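Local coordinates for hypothetical 19.5 KDA protein IN emre-rus intergenic region (Escherichia coli, PDB 1FUX) that is of unknown function but belongs to the phosphatidylethanolamine-binding protein family of Raf kinase inhibitor protein, and probably acts in the periplasm as a homodimer, at residues F3-N8 with A155-V160; F48-Y53 with F122-L127; S61-W66 with N99-A104. All coordinates share one frame; numbering follows the deposited sequence.

Contact 1: F3-N8 with A155-V160; sequences FQVTSN and AEITPV
Ala155 meets three successive residues near the N-terminus, and it illustrates how two strands from different sheets can pack without a hydrogen bond between them. Its CB lies 3.5 Å from the carbonyl O of Phe3, touches the CA of Gln4, and comes within 3.7 Å of CG1 of Val5. The Phe3 ring, with CG anti to the backbone N (chi1 -171°), brings CD2 to 3.7 Å from the N of Ala155, approaching obliquely. At Glu156 the side chain turns away, and its backbone N sits beside Val5 CG1. Ile157 points back toward the other strand and splits its contact along the chain: CG1 lies 3.9 Å from CG1 of Val5, while CD1 reaches further, to 4.0 Å from CB of Ser7 and close to the carbonyl carbon of Thr6. One methyl of Val5 therefore fits between Ala155 and Ile157, the two inward-facing residues of 155-157.

The axes of the short segments 4-6 and 155-157 run at 27° to each other, 5.7 Å apart at closest approach. No hydrogen bond joins them, so this is packing rather than sheet pairing. Each makes its backbone bonds elsewhere: Gln4 and Thr6 with strand 36-39, Ala155 and Ile157 with strand 118-127. Leu36 touches Val5, Ser7 and Ile157, and Val124 touches Phe3 and Val5, placing the contact where edge strand 4-6 of the three-stranded sheet meets edge strand 151-161 of the five-stranded one.

Contact 2: F48-Y53 with F122-L127; sequences FAVTVY and FKVWAL
Trp125 and Thr51 meet chiefly through a hydrogen bond: the indole NE1 donates to OG1 of Thr51 at 3.0 Å, with the hydroxyl oxygen in the plane of the ring and at its edge. Thr51 holds OG1 between its backbone N and carbonyl carbon (chi1 54°), which turns the oxygen toward the indole. The aliphatic chain of Lys123 runs alongside, its CE over one face of the same ring. On this face of the sheet Ala49 completes the row, with CB 3.8 Å from CD1 of Leu127, and Leu147 of helix 140-148 packs on Ala49, Thr51 and Trp125.

The side chains on the opposite face are all apolar. Val52 and Phe122 lie side by side and point the same way, and CG1 of Val52 stands 3.9 Å from the centroid of the Phe122 ring in a CH-pi contact almost on the ring normal. Further along, CG2 of Val50 meets CG2 of Val124 at 4.0 Å, and the Phe48 ring presents its edge to the carbonyl O of Trp125.

Two neighbouring interior strands of the five-stranded antiparallel sheet carry these groups. Thr51 N to Lys123 O and Lys123 N to Thr51 O, both 2.9 Å, close one hydrogen-bonded pair; Ala49 and Trp125 form another. The chemistry implies a core in which a neighbouring hydroxyl satisfies the buried indole N-H, and that bond, with the lysine chain over the ring, would restrict indole rotation.

Contact 3: S61-W66 with N99-A104; sequences SGWWHW and NDFGYA
An aromatic cluster of Trp63, His65 and Phe101, whose Phe101 is carried by a type I turn from Asn99 to Gly102, joins strand 63-72 to the loop after strand 95-96. His65, edge-to-face with Tyr120, probably lines the anion-binding pocket, as in other PEBP relatives; with Trp66 it faces Val52 in a classic beta bulge. Trp63 directs the edge of its indole at the face of Phe101 in a T-shaped pair: NE1 stands 3.3 Å from CE1 of Phe101, and the planes are inclined at 63°. Over the face of Trp63, CB of Asp100 sits 3.5 Å from the centroid of the five-membered ring as a CH-pi contact. His65 approaches Phe101 obliquely, its ND1 3.7 Å from CE1 of Phe101, while ND1 bonds to the carbonyl of Gly107.

Asp100 also grips the strand backbone. Its OD2 accepts the N-H of Trp64 at 2.7 Å in a nearly straight bond (172°), met from above the carboxylate plane, and its own N donates to the carbonyl O of Trp64 at 3.0 Å. With CG beside the backbone N and anti to the carbonyl carbon (chi1 -78°), the carboxylate swings back to the strand. A water lies 2.6 Å from Asp100 OD2 and is also close to the carbonyl O of Ser61, a likely bridge, although it has more acceptors around it than protons to give. Within the turn, Asn99 OD1 takes the N-H of Tyr103 at 3.2 Å, with weak bonds from Phe101 and Gly102, while ND2 bonds to the carbonyl O of Gly105.

The contact is part of the dimer interface: Trp64 NE1 bonds to Ser61 OG of the second subunit, and Asp100 O to Ser139 OG of that subunit. The chemistry implies that the two Asp100–Trp64 bonds tie loop to strand while CB of Asp100 packs on the Trp63 indole.

All three contacts reach the five-stranded antiparallel sheet, ordered 95-96, 63-72, 47-54, 118-127, 151-161; contact 1 joins it to the three-stranded sheet and contact 3 joins it to a loop. Contact 2 joins two neighbouring strands of it, 47-54 and 118-127. Contact 1 lies at one edge, on strand 151-161, its centre about 10 Å from that of contact 2. Contact 3 lies toward the other edge, about 14 Å from contact 2 between centres, where Val52 O meets His65 N. Contacts 1 and 3 do not touch, with centres about 19 Å apart. Along the chain the loop closed by contact 1 encloses the other two, and the second subunit packs mainly on contact 3, with Tyr53 of contact 2 at its margin.

Contact 1: F3-N8 with A155-V160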
ATOM      1  N   PHE A   3      10.761  16.509  19.436  1.00 27.92           N
ATOM      2  CA  PHE A   3      11.364  16.100  18.133  1.00 26.22           C
ATOM      3  C   PHE A   3      10.832  16.938  16.995  1.00 23.54           C
ATOM      4  O   PHE A   3       9.620  17.099  16.845  1.00 22.63           O
ATOM      5  CB  PHE A   3      11.220  14.626  17.876  1.00 24.89           C
ATOM      6  CG  PHE A   3      11.942  14.000  16.722  1.00 23.52           C
ATOM      7  CD1 PHE A   3      13.314  14.109  16.551  1.00 22.10           C
ATOM      8  CD2 PHE A   3      11.237  13.279  15.769  1.00 22.26           C
ATOM      9  CE1 PHE A   3      14.003  13.501  15.529  1.00 21.56           C
ATOM     10  CE2 PHE A   3      11.914  12.665  14.732  1.00 18.56           C
ATOM     11  CZ  PHE A   3      13.289  12.761  14.584  1.00 22.65           C
ATOM     12  N   GLN A   4      11.697  17.575  16.182  1.00 21.00           N
ATOM     13  CA  GLN A   4      11.243  18.499  15.167  1.00 20.28           C
ATOM     14  C   GLN A   4      11.965  18.286  13.813  1.00 16.10           C
ATOM     15  O   GLN A   4      12.992  17.645  13.853  1.00 16.60           O
ATOM     16  CB  GLN A   4      11.503  19.960  15.610  1.00 23.51           C
ATOM     17  CG  GLN A   4      10.694  20.497  16.777  1.00 23.98           C
ATOM     18  CD  GLN A   4      11.481  21.478  17.645  1.00 24.94           C
ATOM     19  OE1 GLN A   4      11.885  22.507  17.138  1.00 25.88           O
ATOM     20  NE2 GLN A   4      11.695  21.134  18.908  1.00 24.81           N
ATOM     21  N   VAL A   5      11.371  18.742  12.761  1.00 19.46           N
ATOM     22  CA  VAL A   5      11.960  18.633  11.402  1.00 18.46           C
ATOM     23  C   VAL A   5      11.643  19.912  10.653  1.00 19.72           C
ATOM     24  O   VAL A   5      10.585  20.535  10.801  1.00 19.78           O
ATOM     25  CB  VAL A   5      11.496  17.400  10.617  1.00 20.31           C
ATOM     26  CG1 VAL A   5      10.007  17.376  10.419  1.00 19.41           C
ATOM     27  CG2 VAL A   5      12.216  17.310   9.254  1.00 17.94           C
ATOM     28  N   THR A   6      12.589  20.374   9.809  1.00 18.61           N
ATOM     29  CA  THR A   6      12.424  21.540   8.984  1.00 20.16           C
ATOM     30  C   THR A   6      12.846  21.226   7.522  1.00 18.01           C
ATOM     31  O   THR A   6      13.485  20.199   7.331  1.00 18.18           O
ATOM     32  CB  THR A   6      13.336  22.715   9.407  1.00 20.64           C
ATOM     33  OG1 THR A   6      14.720  22.338   9.327  1.00 22.93           O
ATOM     34  CG2 THR A   6      13.039  23.083  10.856  1.00 24.32           C
ATOM     35  N   SER A   7      12.513  22.134   6.621  1.00 17.66           N
ATOM     36  CA  SER A   7      12.919  21.931   5.228  1.00 20.68           C
ATOM     37  C   SER A   7      13.095  23.311   4.580  1.00 21.07           C
ATOM     38  O   SER A   7      12.325  24.243   4.764  1.00 23.80           O
ATOM     39  CB  SER A   7      11.947  21.087   4.382  1.00 17.20           C
ATOM     40  OG  SER A   7      12.332  21.196   2.993  1.00 17.05           O
ATOM     41  N   ASN A   8      14.039  23.340   3.631  1.00 24.91           N
ATOM     42  CA  ASN A   8      14.276  24.578   2.877  1.00 26.97           C
ATOM     43  C   ASN A   8      13.373  24.656   1.652  1.00 25.98           C
ATOM     44  O   ASN A   8      13.171  25.715   1.034  1.00 25.75           O
ATOM     45  CB  ASN A   8      15.746  24.599   2.430  1.00 29.73           C
ATOM     46  CG  ASN A   8      16.784  24.360   3.489  1.00 34.74           C
ATOM     47  OD1 ASN A   8      16.840  25.043   4.528  1.00 35.84           O
ATOM     48  ND2 ASN A   8      17.720  23.418   3.300  1.00 37.27           N
ATOM     49  N   ALA A 155       8.149  13.583  13.721  1.00 16.06           N
ATOM     50  CA  ALA A 155       7.875  14.952  13.405  1.00 18.13           C
ATOM     51  C   ALA A 155       7.500  15.012  11.907  1.00 18.30           C
ATOM     52  O   ALA A 155       8.092  14.246  11.140  1.00 20.91           O
ATOM     53  CB  ALA A 155       9.076  15.874  13.617  1.00 18.23           C
ATOM     54  N   GLU A 156       6.639  15.910  11.544  1.00 20.65           N
ATOM     55  CA  GLU A 156       6.249  15.912  10.124  1.00 22.35           C
ATOM     56  C   GLU A 156       5.945  17.278   9.569  1.00 21.54           C
ATOM     57  O   GLU A 156       5.688  18.273  10.266  1.00 20.89           O
ATOM     58  CB  GLU A 156       5.049  14.939  10.027  1.00 25.25           C
ATOM     59  CG  GLU A 156       3.777  15.493  10.600  1.00 30.21           C
ATOM     60  CD  GLU A 156       2.705  14.459  10.885  1.00 34.07           C
ATOM     61  OE1 GLU A 156       1.700  14.390  10.152  1.00 34.15           O
ATOM     62  OE2 GLU A 156       2.866  13.716  11.882  1.00 37.22           O
ATOM     63  N   ILE A 157       6.103  17.397   8.244  1.00 17.62           N
ATOM     64  CA  ILE A 157       5.720  18.577   7.488  1.00 15.99           C
ATOM     65  C   ILE A 157       4.671  18.150   6.458  1.00 16.74           C
ATOM     66  O   ILE A 157       4.902  17.117   5.841  1.00 17.18           O
ATOM     67  CB  ILE A 157       6.874  19.216   6.673  1.00 15.54           C
ATOM     68  CG1 ILE A 157       8.026  19.399   7.681  1.00 17.01           C
ATOM     69  CG2 ILE A 157       6.422  20.532   6.070  1.00 15.35           C
ATOM     70  CD1 ILE A 157       9.384  19.524   7.026  1.00 19.90           C
ATOM     71  N   THR A 158       3.618  18.912   6.275  1.00 18.52           N
ATOM     72  CA  THR A 158       2.545  18.517   5.365  1.00 18.14           C
ATOM     73  C   THR A 158       2.170  19.539   4.310  1.00 17.19           C
ATOM     74  O   THR A 158       1.121  20.221   4.359  1.00 17.10           O
ATOM     75  CB  THR A 158       1.286  18.186   6.227  1.00 20.29           C
ATOM     76  OG1 THR A 158       1.614  17.292   7.296  1.00 20.49           O
ATOM     77  CG2 THR A 158       0.194  17.500   5.417  1.00 19.66           C
ATOM     78  N   PRO A 159       2.947  19.585   3.219  1.00 16.45           N
ATOM     79  CA  PRO A 159       2.655  20.409   2.073  1.00 16.65           C
ATOM     80  C   PRO A 159       1.458  19.838   1.321  1.00 18.61           C
ATOM     81  O   PRO A 159       0.973  18.735   1.626  1.00 17.50           O
ATOM     82  CB  PRO A 159       3.915  20.333   1.192  1.00 16.71           C
ATOM     83  CG  PRO A 159       4.600  19.059   1.602  1.00 17.86           C
ATOM     84  CD  PRO A 159       4.217  18.850   3.050  1.00 15.98           C
ATOM     85  N   VAL A 160       0.949  20.643   0.388  1.00 17.84           N
ATOM     86  CA  VAL A 160      -0.245  20.245  -0.365  1.00 18.88           C
ATOM     87  C   VAL A 160       0.069  20.342  -1.857  1.00 18.10           C
ATOM     88  O   VAL A 160       1.084  20.936  -2.223  1.00 17.99           O
ATOM     89  CB  VAL A 160      -1.480  21.108  -0.049  1.00 19.71           C
ATOM     90  CG1 VAL A 160      -1.903  20.964   1.419  1.00 20.79           C
ATOM     91  CG2 VAL A 160      -1.251  22.597  -0.300  1.00 21.13           C
TER

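Contact 2: F48-Y53 with F122-L127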
ATOM      1  N   PHE A  48      17.198   6.546  12.172  1.00 18.60           N
ATOM      2  CA  PHE A  48      16.086   7.397  11.737  1.00 17.34           C
ATOM      3  C   PHE A  48      15.427   6.821  10.464  1.00 16.02           C
ATOM      4  O   PHE A  48      16.003   5.948   9.812  1.00 15.78           O
ATOM      5  CB  PHE A  48      16.540   8.832  11.407  1.00 16.94           C
ATOM      6  CG  PHE A  48      17.134   9.570  12.591  1.00 17.07           C
ATOM      7  CD1 PHE A  48      18.523   9.584  12.762  1.00 19.22           C
ATOM      8  CD2 PHE A  48      16.311  10.219  13.480  1.00 17.35           C
ATOM      9  CE1 PHE A  48      19.040  10.297  13.856  1.00 18.95           C
ATOM     10  CE2 PHE A  48      16.821  10.905  14.587  1.00 18.58           C
ATOM     11  CZ  PHE A  48      18.207  10.944  14.746  1.00 17.95           C
ATOM     12  N   ALA A  49      14.194   7.291  10.241  1.00 15.33           N
ATOM     13  CA  ALA A  49      13.522   6.808   9.000  1.00 15.47           C
ATOM     14  C   ALA A  49      12.741   7.980   8.473  1.00 14.14           C
ATOM     15  O   ALA A  49      12.395   8.905   9.240  1.00 13.65           O
ATOM     16  CB  ALA A  49      12.689   5.591   9.335  1.00 16.58           C
ATOM     17  N   VAL A  50      12.478   8.034   7.151  1.00 12.70           N
ATOM     18  CA  VAL A  50      11.645   9.111   6.627  1.00 12.84           C
ATOM     19  C   VAL A  50      10.537   8.434   5.767  1.00 11.73           C
ATOM     20  O   VAL A  50      10.913   7.548   5.006  1.00 12.55           O
ATOM     21  CB  VAL A  50      12.402  10.134   5.757  1.00 13.83           C
ATOM     22  CG1 VAL A  50      11.474  11.132   5.056  1.00 14.74           C
ATOM     23  CG2 VAL A  50      13.310  10.933   6.715  1.00 13.52           C
ATOM     24  N   THR A  51       9.294   8.864   5.907  1.00 12.95           N
ATOM     25  CA  THR A  51       8.246   8.296   5.053  1.00 11.81           C
ATOM     26  C   THR A  51       7.496   9.462   4.454  1.00 11.66           C
ATOM     27  O   THR A  51       7.387  10.555   5.018  1.00 12.04           O
ATOM     28  CB  THR A  51       7.223   7.364   5.763  1.00 13.15           C
ATOM     29  OG1 THR A  51       6.626   8.018   6.889  1.00 14.24           O
ATOM     30  CG2 THR A  51       7.880   6.048   6.195  1.00 13.17           C
ATOM     31  N   VAL A  52       6.836   9.240   3.273  1.00 11.53           N
ATOM     32  CA  VAL A  52       6.055  10.260   2.618  1.00 10.19           C
ATOM     33  C   VAL A  52       4.766   9.520   2.200  1.00 10.67           C
ATOM     34  O   VAL A  52       4.841   8.501   1.486  1.00 10.79           O
ATOM     35  CB  VAL A  52       6.696  10.906   1.383  1.00 10.46           C
ATOM     36  CG1 VAL A  52       5.759  11.932   0.765  1.00 10.30           C
ATOM     37  CG2 VAL A  52       8.065  11.500   1.785  1.00  8.56           C
ATOM     38  N   TYR A  53       3.657  10.025   2.701  1.00  9.21           N
ATOM     39  CA  TYR A  53       2.372   9.340   2.516  1.00 11.69           C
ATOM     40  C   TYR A  53       1.242  10.299   2.214  1.00 13.67           C
ATOM     41  O   TYR A  53       1.227  11.390   2.793  1.00 14.16           O
ATOM     42  CB  TYR A  53       2.033   8.597   3.814  1.00 11.62           C
ATOM     43  CG  TYR A  53       0.760   7.731   3.725  1.00 10.30           C
ATOM     44  CD1 TYR A  53       0.787   6.486   3.107  1.00 10.58           C
ATOM     45  CD2 TYR A  53      -0.373   8.160   4.332  1.00 10.68           C
ATOM     46  CE1 TYR A  53      -0.399   5.732   3.057  1.00 10.36           C
ATOM     47  CE2 TYR A  53      -1.559   7.404   4.351  1.00 11.67           C
ATOM     48  CZ  TYR A  53      -1.533   6.206   3.675  1.00 11.59           C
ATOM     49  OH  TYR A  53      -2.704   5.421   3.691  1.00 13.13           O
ATOM     50  N   PHE A 122       5.129  14.342   5.094  1.00 13.66           N
ATOM     51  CA  PHE A 122       6.564  14.067   5.085  1.00 12.27           C
ATOM     52  C   PHE A 122       6.895  13.898   6.569  1.00 15.37           C
ATOM     53  O   PHE A 122       6.850  14.875   7.331  1.00 16.48           O
ATOM     54  CB  PHE A 122       7.412  15.212   4.510  1.00 14.23           C
ATOM     55  CG  PHE A 122       7.368  15.316   3.007  1.00 12.87           C
ATOM     56  CD1 PHE A 122       6.213  15.738   2.341  1.00 14.70           C
ATOM     57  CD2 PHE A 122       8.505  14.986   2.303  1.00 14.84           C
ATOM     58  CE1 PHE A 122       6.229  15.801   0.944  1.00 14.64           C
ATOM     59  CE2 PHE A 122       8.525  15.044   0.912  1.00 12.46           C
ATOM     60  CZ  PHE A 122       7.376  15.479   0.264  1.00 13.28           C
ATOM     61  N   LYS A 123       7.261  12.686   6.947  1.00 15.37           N
ATOM     62  CA  LYS A 123       7.446  12.382   8.355  1.00 17.08           C
ATOM     63  C   LYS A 123       8.780  11.752   8.678  1.00 16.19           C
ATOM     64  O   LYS A 123       9.277  10.836   8.027  1.00 15.56           O
ATOM     65  CB  LYS A 123       6.299  11.382   8.682  1.00 15.74           C
ATOM     66  CG  LYS A 123       6.260  10.823  10.118  1.00 20.38           C
ATOM     67  CD  LYS A 123       4.795  10.352  10.258  1.00 22.29           C
ATOM     68  CE  LYS A 123       4.533   9.498  11.474  1.00 27.37           C
ATOM     69  NZ  LYS A 123       3.153   8.890  11.367  1.00 27.08           N
ATOM     70  N   VAL A 124       9.473  12.309   9.711  1.00 14.47           N
ATOM     71  CA  VAL A 124      10.705  11.711  10.147  1.00 14.39           C
ATOM     72  C   VAL A 124      10.466  10.939  11.443  1.00 14.61           C
ATOM     73  O   VAL A 124       9.749  11.430  12.322  1.00 16.36           O
ATOM     74  CB  VAL A 124      11.786  12.819  10.442  1.00 17.42           C
ATOM     75  CG1 VAL A 124      13.075  12.067  10.707  1.00 16.29           C
ATOM     76  CG2 VAL A 124      11.863  13.717   9.216  1.00 18.84           C
ATOM     77  N   TRP A 125      11.033   9.778  11.593  1.00 15.20           N
ATOM     78  CA  TRP A 125      10.907   8.868  12.697  1.00 17.55           C
ATOM     79  C   TRP A 125      12.233   8.646  13.427  1.00 16.97           C
ATOM     80  O   TRP A 125      13.227   8.337  12.775  1.00 20.23           O
ATOM     81  CB  TRP A 125      10.485   7.446  12.264  1.00 17.49           C
ATOM     82  CG  TRP A 125       9.285   7.412  11.366  1.00 19.03           C
ATOM     83  CD1 TRP A 125       9.170   7.962  10.114  1.00 17.21           C
ATOM     84  CD2 TRP A 125       8.037   6.739  11.614  1.00 18.49           C
ATOM     85  NE1 TRP A 125       7.912   7.729   9.579  1.00 16.36           N
ATOM     86  CE2 TRP A 125       7.227   6.937  10.469  1.00 18.86           C
ATOM     87  CE3 TRP A 125       7.572   5.982  12.693  1.00 17.93           C
ATOM     88  CZ2 TRP A 125       5.948   6.394  10.395  1.00 20.29           C
ATOM     89  CZ3 TRP A 125       6.290   5.466  12.613  1.00 19.56           C
ATOM     90  CH2 TRP A 125       5.518   5.665  11.476  1.00 19.73           C
ATOM     91  N   ALA A 126      12.186   8.729  14.744  1.00 17.84           N
ATOM     92  CA  ALA A 126      13.302   8.423  15.626  1.00 19.35           C
ATOM     93  C   ALA A 126      13.011   7.013  16.153  1.00 21.06           C
ATOM     94  O   ALA A 126      11.953   6.807  16.778  1.00 21.24           O
ATOM     95  CB  ALA A 126      13.446   9.332  16.832  1.00 19.98           C
ATOM     96  N   LEU A 127      13.859   6.059  15.851  1.00 19.63           N
ATOM     97  CA  LEU A 127      13.565   4.690  16.249  1.00 23.54           C
ATOM     98  C   LEU A 127      14.514   4.148  17.316  1.00 27.14           C
ATOM     99  O   LEU A 127      15.715   4.464  17.352  1.00 26.06           O
ATOM    100  CB  LEU A 127      13.649   3.809  15.011  1.00 22.18           C
ATOM    101  CG  LEU A 127      12.863   4.325  13.788  1.00 23.60           C
ATOM    102  CD1 LEU A 127      13.319   3.584  12.546  1.00 23.02           C
ATOM    103  CD2 LEU A 127      11.371   4.231  14.023  1.00 22.31           C
TER

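Contact 3: S61-W66 with N99-A104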
ATOM      1  N   SER A  61      -6.086   2.767   0.228  1.00 10.97           N
ATOM      2  CA  SER A  61      -4.967   2.609   1.164  1.00  8.63           C
ATOM      3  C   SER A  61      -3.994   3.798   1.068  1.00 10.59           C
ATOM      4  O   SER A  61      -2.888   3.653   1.605  1.00  9.43           O
ATOM      5  CB  SER A  61      -4.113   1.368   0.846  1.00 10.34           C
ATOM      6  OG  SER A  61      -3.614   1.348  -0.498  1.00  9.59           O
ATOM      7  N   GLY A  62      -4.456   4.913   0.548  1.00 11.51           N
ATOM      8  CA  GLY A  62      -3.617   6.112   0.380  1.00 11.58           C
ATOM      9  C   GLY A  62      -2.505   5.784  -0.631  1.00 14.03           C
ATOM     10  O   GLY A  62      -2.715   4.932  -1.499  1.00 11.02           O
ATOM     11  N   TRP A  63      -1.345   6.401  -0.477  1.00 10.93           N
ATOM     12  CA  TRP A  63      -0.243   6.210  -1.426  1.00 10.56           C
ATOM     13  C   TRP A  63       1.073   6.441  -0.699  1.00  9.99           C
ATOM     14  O   TRP A  63       1.292   7.475  -0.083  1.00 10.19           O
ATOM     15  CB  TRP A  63      -0.392   7.187  -2.592  1.00 10.12           C
ATOM     16  CG  TRP A  63       0.480   6.778  -3.770  1.00 12.41           C
ATOM     17  CD1 TRP A  63       1.780   7.119  -3.986  1.00 12.76           C
ATOM     18  CD2 TRP A  63       0.073   5.940  -4.856  1.00 12.76           C
ATOM     19  NE1 TRP A  63       2.237   6.523  -5.152  1.00 12.28           N
ATOM     20  CE2 TRP A  63       1.182   5.837  -5.721  1.00 11.87           C
ATOM     21  CE3 TRP A  63      -1.130   5.313  -5.199  1.00  9.90           C
ATOM     22  CZ2 TRP A  63       1.143   5.113  -6.921  1.00 13.24           C
ATOM     23  CZ3 TRP A  63      -1.163   4.588  -6.388  1.00 11.64           C
ATOM     24  CH2 TRP A  63      -0.050   4.489  -7.229  1.00 11.59           C
ATOM     25  N   TRP A  64       1.921   5.421  -0.773  1.00 11.37           N
ATOM     26  CA  TRP A  64       3.276   5.579  -0.193  1.00 10.23           C
ATOM     27  C   TRP A  64       4.172   6.214  -1.240  1.00 10.33           C
ATOM     28  O   TRP A  64       4.412   5.648  -2.293  1.00  8.32           O
ATOM     29  CB  TRP A  64       3.845   4.212   0.187  1.00 11.51           C
ATOM     30  CG  TRP A  64       3.163   3.595   1.374  1.00 11.83           C
ATOM     31  CD1 TRP A  64       2.255   2.568   1.415  1.00 14.32           C
ATOM     32  CD2 TRP A  64       3.380   3.986   2.745  1.00 13.26           C
ATOM     33  NE1 TRP A  64       1.895   2.330   2.720  1.00 13.32           N
ATOM     34  CE2 TRP A  64       2.580   3.166   3.557  1.00 12.08           C
ATOM     35  CE3 TRP A  64       4.172   4.971   3.359  1.00 13.83           C
ATOM     36  CZ2 TRP A  64       2.521   3.289   4.945  1.00 14.68           C
ATOM     37  CZ3 TRP A  64       4.140   5.063   4.744  1.00 13.91           C
ATOM     38  CH2 TRP A  64       3.336   4.241   5.543  1.00 15.81           C
ATOM     39  N   HIS A  65       4.680   7.425  -1.033  1.00  9.18           N
ATOM     40  CA  HIS A  65       5.534   8.106  -2.003  1.00 10.80           C
ATOM     41  C   HIS A  65       7.010   7.853  -1.749  1.00 13.23           C
ATOM     42  O   HIS A  65       7.835   7.973  -2.676  1.00 12.31           O
ATOM     43  CB  HIS A  65       5.252   9.631  -1.852  1.00  9.71           C
ATOM     44  CG  HIS A  65       3.973   9.999  -2.567  1.00  9.87           C
ATOM     45  ND1 HIS A  65       3.912  10.430  -3.874  1.00  9.23           N
ATOM     46  CD2 HIS A  65       2.697  10.013  -2.102  1.00 10.55           C
ATOM     47  CE1 HIS A  65       2.639  10.672  -4.202  1.00 11.16           C
ATOM     48  NE2 HIS A  65       1.866  10.402  -3.120  1.00  9.14           N
ATOM     49  N   TRP A  66       7.386   7.546  -0.510  1.00  9.85           N
ATOM     50  CA  TRP A  66       8.818   7.281  -0.256  1.00  9.36           C
ATOM     51  C   TRP A  66       9.003   6.578   1.066  1.00 10.53           C
ATOM     52  O   TRP A  66       8.279   6.937   2.017  1.00 11.04           O
ATOM     53  CB  TRP A  66       9.485   8.676  -0.085  1.00 11.35           C
ATOM     54  CG  TRP A  66      10.994   8.648  -0.107  1.00  8.16           C
ATOM     55  CD1 TRP A  66      11.824   7.705  -0.659  1.00  9.52           C
ATOM     56  CD2 TRP A  66      11.840   9.732   0.343  1.00 11.81           C
ATOM     57  NE1 TRP A  66      13.136   8.142  -0.549  1.00 11.83           N
ATOM     58  CE2 TRP A  66      13.157   9.368   0.072  1.00 12.79           C
ATOM     59  CE3 TRP A  66      11.579  10.949   0.977  1.00 10.65           C
ATOM     60  CZ2 TRP A  66      14.281  10.155   0.429  1.00 12.64           C
ATOM     61  CZ3 TRP A  66      12.684  11.772   1.311  1.00 11.98           C
ATOM     62  CH2 TRP A  66      14.023  11.372   1.024  1.00 11.44           C
ATOM     63  N   ASN A  99       8.038   2.133  -3.119  1.00 12.39           N
ATOM     64  CA  ASN A  99       6.907   3.053  -3.070  1.00 10.76           C
ATOM     65  C   ASN A  99       5.716   2.480  -3.865  1.00 10.47           C
ATOM     66  O   ASN A  99       5.871   1.402  -4.481  1.00 11.79           O
ATOM     67  CB  ASN A  99       7.358   4.447  -3.512  1.00  9.50           C
ATOM     68  CG  ASN A  99       7.666   4.521  -4.981  1.00 11.93           C
ATOM     69  OD1 ASN A  99       7.181   3.750  -5.818  1.00 10.38           O
ATOM     70  ND2 ASN A  99       8.568   5.432  -5.408  1.00 10.23           N
ATOM     71  N   ASP A 100       4.567   3.143  -3.868  1.00 10.89           N
ATOM     72  CA  ASP A 100       3.373   2.616  -4.541  1.00 11.05           C
ATOM     73  C   ASP A 100       3.465   2.756  -6.023  1.00 11.45           C
ATOM     74  O   ASP A 100       2.774   2.062  -6.790  1.00 10.97           O
ATOM     75  CB  ASP A 100       2.082   3.205  -3.948  1.00 12.02           C
ATOM     76  CG  ASP A 100       1.718   2.528  -2.629  1.00 11.92           C
ATOM     77  OD1 ASP A 100       2.185   1.377  -2.411  1.00 11.64           O
ATOM     78  OD2 ASP A 100       0.987   3.150  -1.825  1.00 11.99           O
ATOM     79  N   PHE A 101       4.403   3.594  -6.531  1.00  9.65           N
ATOM     80  CA  PHE A 101       4.651   3.652  -7.951  1.00 12.79           C
ATOM     81  C   PHE A 101       5.379   2.404  -8.416  1.00 15.47           C
ATOM     82  O   PHE A 101       5.505   2.205  -9.648  1.00 21.04           O
ATOM     83  CB  PHE A 101       5.554   4.845  -8.332  1.00 11.44           C
ATOM     84  CG  PHE A 101       4.929   6.160  -7.958  1.00 10.87           C
ATOM     85  CD1 PHE A 101       5.362   6.860  -6.850  1.00 11.01           C
ATOM     86  CD2 PHE A 101       3.919   6.691  -8.769  1.00 11.11           C
ATOM     87  CE1 PHE A 101       4.772   8.100  -6.563  1.00 11.67           C
ATOM     88  CE2 PHE A 101       3.340   7.927  -8.502  1.00 13.15           C
ATOM     89  CZ  PHE A 101       3.786   8.627  -7.385  1.00 13.56           C
ATOM     90  N   GLY A 102       6.022   1.658  -7.539  1.00 14.19           N
ATOM     91  CA  GLY A 102       6.685   0.422  -7.894  1.00 14.95           C
ATOM     92  C   GLY A 102       8.203   0.475  -7.895  1.00 14.41           C
ATOM     93  O   GLY A 102       8.755  -0.427  -8.522  1.00 13.44           O
ATOM     94  N   TYR A 103       8.811   1.497  -7.298  1.00 12.98           N
ATOM     95  CA  TYR A 103      10.270   1.528  -7.228  1.00 11.29           C
ATOM     96  C   TYR A 103      10.763   1.971  -5.855  1.00 11.46           C
ATOM     97  O   TYR A 103      10.030   2.606  -5.088  1.00 11.51           O
ATOM     98  CB  TYR A 103      10.938   2.349  -8.329  1.00 11.80           C
ATOM     99  CG  TYR A 103      10.562   3.807  -8.354  1.00  9.72           C
ATOM    100  CD1 TYR A 103      11.406   4.678  -7.663  1.00  9.38           C
ATOM    101  CD2 TYR A 103       9.472   4.335  -9.026  1.00  7.90           C
ATOM    102  CE1 TYR A 103      11.144   6.036  -7.670  1.00  9.16           C
ATOM    103  CE2 TYR A 103       9.206   5.694  -9.066  1.00 10.25           C
ATOM    104  CZ  TYR A 103      10.066   6.525  -8.349  1.00 12.45           C
ATOM    105  OH  TYR A 103       9.828   7.895  -8.314  1.00 12.98           O
ATOM    106  N   ALA A 104      12.043   1.650  -5.597  1.00 12.95           N
ATOM    107  CA  ALA A 104      12.673   2.015  -4.334  1.00 13.08           C
ATOM    108  C   ALA A 104      13.343   3.399  -4.446  1.00 14.58           C
ATOM    109  O   ALA A 104      14.503   3.502  -4.805  1.00 15.81           O
ATOM    110  CB  ALA A 104      13.717   0.937  -4.029  1.00 14.48           C
TER
HETATM  111  O   HOH W   1      -0.805   2.542  -0.102  1.00 14.43           O